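Local coordinates for protein acetyl xylan esterase (Paenibacillus sp. R4, PDB 6AGQ) that probably removes acetyl groups from acetylated xylan, acting as a cold-active esterase of the alpha/beta-hydrolase clan, at residues Y62-T76 with A114-P128. Residues are numbered along the deposited sequence; the frame is centred on the assembly and turned at random.
Sequences YDGADGTPIHGWYVT and AALAIDVRGQGGVTP
Trp-73 pairs with Ala-117, and Val-75 with Ala-115, as antiparallel hydrogen-bonded pairs in the central sheet of an alpha/beta-hydrolase fold. Strand 69-76 runs antiparallel to strand 114-118, at 158°. The ladder ends with Asp-119 N donating to His-71 O. Segment 114-128 then leaves the sheet as a loop, and side-chain contacts follow.

His-71 can be followed outward. His-71 CB lies 3.7 Å from Asp-119 OD2. CG sits beside the backbone N (chi1 -59°), which brings ND1 to the same oxygen as the backbone N-H. His-71 N and ND1 both donate to Thr-127 OG1, each at 3.0 Å, and ND1 meets it in the ring plane. Val-126 CG2 lies over one face in a CH-pi contact, 3.5 Å from the His-71 ring centroid. His-71 CD2 and NE2 lie under the same methyl.

At the turn 64-67, Arg-121 NH1 bonds Asp-66 OD1 at 2.9 Å, and its NH2 bonds Asp-66 OD2 at 3.0 Å. Asp-129 and Asp-160 also form salt bridges with Arg-121. Asp-66 OD1 takes the Thr-68 hydroxyl and backbone N-H too, an Asx turn. Without the carboxylate, as with an alanine here, Arg-121 would probably lose one mate and the Thr-68 hydroxyl be freed to turn. The Thr-127 OG1 that takes both His-71 N-H groups itself donates to the anti lone pair of Asp-119 OD2, at 2.6 Å.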
# COMPACT_ATOMS: atom_id res chain seq x y z
N TYR A 62 38.81 -13.88 14.36
CA TYR A 62 40.06 -13.83 13.63
C TYR A 62 40.24 -12.47 12.97
O TYR A 62 39.29 -11.78 12.70
CB TYR A 62 40.22 -15.01 12.62
CG TYR A 62 39.19 -15.06 11.51
CD1 TYR A 62 37.99 -15.74 11.66
CD2 TYR A 62 39.43 -14.41 10.30
CE1 TYR A 62 37.03 -15.73 10.65
CE2 TYR A 62 38.50 -14.40 9.30
CZ TYR A 62 37.30 -15.09 9.46
OH TYR A 62 36.36 -15.06 8.42
N ASP A 63 41.46 -12.10 12.66
CA ASP A 63 41.72 -10.81 11.96
C ASP A 63 41.46 -10.91 10.44
O ASP A 63 41.86 -11.89 9.78
CB ASP A 63 43.18 -10.37 12.12
CG ASP A 63 43.51 -9.85 13.53
OD1 ASP A 63 42.62 -9.77 14.42
OD2 ASP A 63 44.69 -9.50 13.73
N GLY A 64 40.81 -9.89 9.89
CA GLY A 64 40.79 -9.70 8.46
C GLY A 64 42.16 -9.21 7.99
O GLY A 64 43.06 -8.96 8.80
N ALA A 65 42.29 -9.06 6.70
CA ALA A 65 43.54 -8.64 6.08
C ALA A 65 43.96 -7.26 6.52
O ALA A 65 45.15 -7.04 6.70
CB ALA A 65 43.43 -8.71 4.57
N ASP A 66 42.99 -6.36 6.77
CA ASP A 66 43.29 -5.03 7.31
C ASP A 66 43.23 -4.95 8.88
O ASP A 66 43.20 -3.88 9.46
CB ASP A 66 42.41 -3.94 6.63
CG ASP A 66 40.90 -3.98 7.08
OD1 ASP A 66 40.50 -4.96 7.77
OD2 ASP A 66 40.11 -3.04 6.75
N GLY A 67 43.23 -6.07 9.56
CA GLY A 67 43.15 -6.03 11.03
C GLY A 67 41.76 -5.96 11.68
O GLY A 67 41.68 -5.99 12.88
N THR A 68 40.67 -5.83 10.91
CA THR A 68 39.30 -5.90 11.50
C THR A 68 39.06 -7.29 12.23
O THR A 68 39.30 -8.31 11.64
CB THR A 68 38.25 -5.76 10.37
OG1 THR A 68 38.56 -4.63 9.54
CG2 THR A 68 36.86 -5.63 10.91
N PRO A 69 38.59 -7.30 13.49
CA PRO A 69 38.28 -8.56 14.16
C PRO A 69 36.97 -9.16 13.66
O PRO A 69 35.92 -8.59 13.93
CB PRO A 69 38.17 -8.18 15.66
CG PRO A 69 37.86 -6.72 15.66
CD PRO A 69 38.41 -6.14 14.38
N ILE A 70 37.03 -10.28 12.95
CA ILE A 70 35.83 -10.90 12.41
C ILE A 70 35.31 -11.88 13.44
O ILE A 70 36.02 -12.78 13.81
CB ILE A 70 36.10 -11.68 11.12
CG1 ILE A 70 36.97 -10.86 10.10
CG2 ILE A 70 34.81 -12.21 10.55
CD1 ILE A 70 36.54 -9.42 9.84
N HIS A 71 34.09 -11.70 13.92
CA HIS A 71 33.47 -12.64 14.86
C HIS A 71 32.66 -13.76 14.22
O HIS A 71 32.08 -13.65 13.13
CB HIS A 71 32.61 -11.91 15.86
CG HIS A 71 33.36 -10.90 16.64
ND1 HIS A 71 33.68 -9.67 16.12
CD2 HIS A 71 33.94 -10.97 17.86
CE1 HIS A 71 34.39 -8.99 17.01
NE2 HIS A 71 34.58 -9.77 18.06
N GLY A 72 32.64 -14.88 14.89
CA GLY A 72 31.87 -16.00 14.44
C GLY A 72 31.52 -17.01 15.52
O GLY A 72 31.79 -16.82 16.75
N TRP A 73 30.87 -18.06 15.04
CA TRP A 73 30.50 -19.18 15.85
C TRP A 73 31.03 -20.39 15.12
O TRP A 73 30.75 -20.53 13.97
CB TRP A 73 28.99 -19.33 16.01
CG TRP A 73 28.21 -18.29 16.73
CD1 TRP A 73 27.20 -17.59 16.23
CD2 TRP A 73 28.31 -17.94 18.12
NE1 TRP A 73 26.65 -16.78 17.20
CE2 TRP A 73 27.33 -16.96 18.37
CE3 TRP A 73 29.15 -18.33 19.16
CZ2 TRP A 73 27.16 -16.33 19.64
CZ3 TRP A 73 28.96 -17.74 20.44
CH2 TRP A 73 27.98 -16.74 20.65
N TYR A 74 31.73 -21.27 15.83
CA TYR A 74 32.28 -22.50 15.30
C TYR A 74 31.68 -23.61 16.15
O TYR A 74 31.70 -23.53 17.36
CB TYR A 74 33.81 -22.52 15.43
CG TYR A 74 34.46 -23.83 15.01
CD1 TYR A 74 34.39 -24.25 13.67
CD2 TYR A 74 35.21 -24.57 15.88
CE1 TYR A 74 34.97 -25.41 13.24
CE2 TYR A 74 35.83 -25.77 15.46
CZ TYR A 74 35.69 -26.19 14.14
OH TYR A 74 36.26 -27.35 13.68
N VAL A 75 31.08 -24.59 15.52
CA VAL A 75 30.28 -25.63 16.17
C VAL A 75 30.78 -26.99 15.65
O VAL A 75 31.00 -27.18 14.40
CB VAL A 75 28.77 -25.46 15.85
CG1 VAL A 75 27.97 -26.55 16.46
CG2 VAL A 75 28.23 -24.13 16.38
N THR A 76 30.99 -27.92 16.58
CA THR A 76 31.31 -29.34 16.23
C THR A 76 30.52 -30.34 17.08
O THR A 76 30.10 -30.00 18.22
CB THR A 76 32.81 -29.70 16.38
OG1 THR A 76 33.11 -29.93 17.74
CG2 THR A 76 33.69 -28.59 15.92
N ALA A 114 31.57 -30.18 11.23
CA ALA A 114 31.83 -28.90 11.83
C ALA A 114 31.12 -27.82 11.04
O ALA A 114 30.80 -28.02 9.88
CB ALA A 114 33.32 -28.63 11.84
N ALA A 115 30.87 -26.66 11.65
CA ALA A 115 30.33 -25.56 10.91
C ALA A 115 30.79 -24.23 11.47
O ALA A 115 30.90 -24.05 12.70
CB ALA A 115 28.79 -25.64 10.87
N LEU A 116 30.98 -23.27 10.57
CA LEU A 116 31.38 -21.90 10.98
C LEU A 116 30.43 -20.92 10.34
O LEU A 116 30.21 -20.96 9.12
CB LEU A 116 32.84 -21.61 10.52
CG LEU A 116 33.34 -20.14 10.60
CD1 LEU A 116 33.66 -19.72 12.02
CD2 LEU A 116 34.58 -20.07 9.71
N ALA A 117 29.90 -20.01 11.16
CA ALA A 117 29.22 -18.84 10.66
C ALA A 117 29.94 -17.57 11.07
O ALA A 117 30.26 -17.41 12.21
CB ALA A 117 27.81 -18.81 11.22
N ILE A 118 30.08 -16.62 10.16
CA ILE A 118 30.79 -15.36 10.42
C ILE A 118 29.94 -14.10 10.16
O ILE A 118 29.03 -14.12 9.37
CB ILE A 118 32.07 -15.26 9.53
CG1 ILE A 118 31.72 -15.25 8.04
CG2 ILE A 118 33.03 -16.42 9.82
CD1 ILE A 118 32.92 -14.98 7.17
N ASP A 119 30.23 -13.03 10.89
CA ASP A 119 29.79 -11.68 10.56
C ASP A 119 30.47 -11.13 9.27
O ASP A 119 31.64 -11.32 9.07
CB ASP A 119 30.19 -10.74 11.64
CG ASP A 119 29.38 -10.87 12.97
OD1 ASP A 119 28.25 -11.45 13.03
OD2 ASP A 119 29.91 -10.29 13.96
N VAL A 120 29.72 -10.34 8.50
CA VAL A 120 30.20 -9.56 7.37
C VAL A 120 30.44 -8.19 7.99
O VAL A 120 29.59 -7.67 8.70
CB VAL A 120 29.14 -9.44 6.24
CG1 VAL A 120 29.63 -8.51 5.12
CG2 VAL A 120 28.78 -10.79 5.68
N ARG A 121 31.62 -7.65 7.74
CA ARG A 121 32.13 -6.49 8.41
C ARG A 121 31.25 -5.21 8.39
O ARG A 121 30.73 -4.79 7.37
CB ARG A 121 33.53 -6.21 7.87
CG ARG A 121 33.54 -5.97 6.37
CD ARG A 121 34.76 -5.20 5.99
NE ARG A 121 35.92 -5.99 6.35
CZ ARG A 121 37.12 -5.48 6.60
NH1 ARG A 121 38.13 -6.30 6.86
NH2 ARG A 121 37.30 -4.14 6.55
N GLY A 122 30.97 -4.66 9.56
CA GLY A 122 30.16 -3.47 9.60
C GLY A 122 28.67 -3.69 9.55
O GLY A 122 27.95 -2.73 9.65
N GLN A 123 28.18 -4.93 9.41
CA GLN A 123 26.74 -5.11 9.32
C GLN A 123 26.07 -5.32 10.70
O GLN A 123 26.57 -4.80 11.67
CB GLN A 123 26.40 -6.14 8.28
CG GLN A 123 26.95 -5.70 6.94
CD GLN A 123 26.51 -6.56 5.78
OE1 GLN A 123 25.66 -7.42 5.94
NE2 GLN A 123 27.11 -6.34 4.62
N GLY A 124 25.00 -6.08 10.83
CA GLY A 124 24.21 -6.03 12.06
C GLY A 124 24.82 -6.79 13.20
O GLY A 124 24.08 -7.38 13.99
N GLY A 125 26.15 -6.75 13.34
CA GLY A 125 26.84 -7.60 14.32
C GLY A 125 27.81 -6.81 15.18
O GLY A 125 27.78 -5.54 15.21
N VAL A 126 28.62 -7.56 15.90
CA VAL A 126 29.68 -6.97 16.74
C VAL A 126 30.97 -6.74 15.92
O VAL A 126 31.94 -6.23 16.45
CB VAL A 126 29.95 -7.80 18.03
CG1 VAL A 126 28.65 -8.09 18.78
CG2 VAL A 126 30.71 -9.08 17.75
N THR A 127 31.01 -7.15 14.65
CA THR A 127 32.21 -7.01 13.80
C THR A 127 32.17 -5.67 13.07
O THR A 127 31.27 -5.45 12.24
CB THR A 127 32.26 -8.11 12.79
OG1 THR A 127 32.28 -9.39 13.48
CG2 THR A 127 33.50 -7.97 11.87
N PRO A 128 33.08 -4.76 13.39
CA PRO A 128 33.06 -3.43 12.76
C PRO A 128 33.74 -3.46 11.37
O PRO A 128 34.11 -4.53 10.94
CB PRO A 128 33.88 -2.59 13.71
CG PRO A 128 34.84 -3.52 14.31
CD PRO A 128 34.25 -4.91 14.26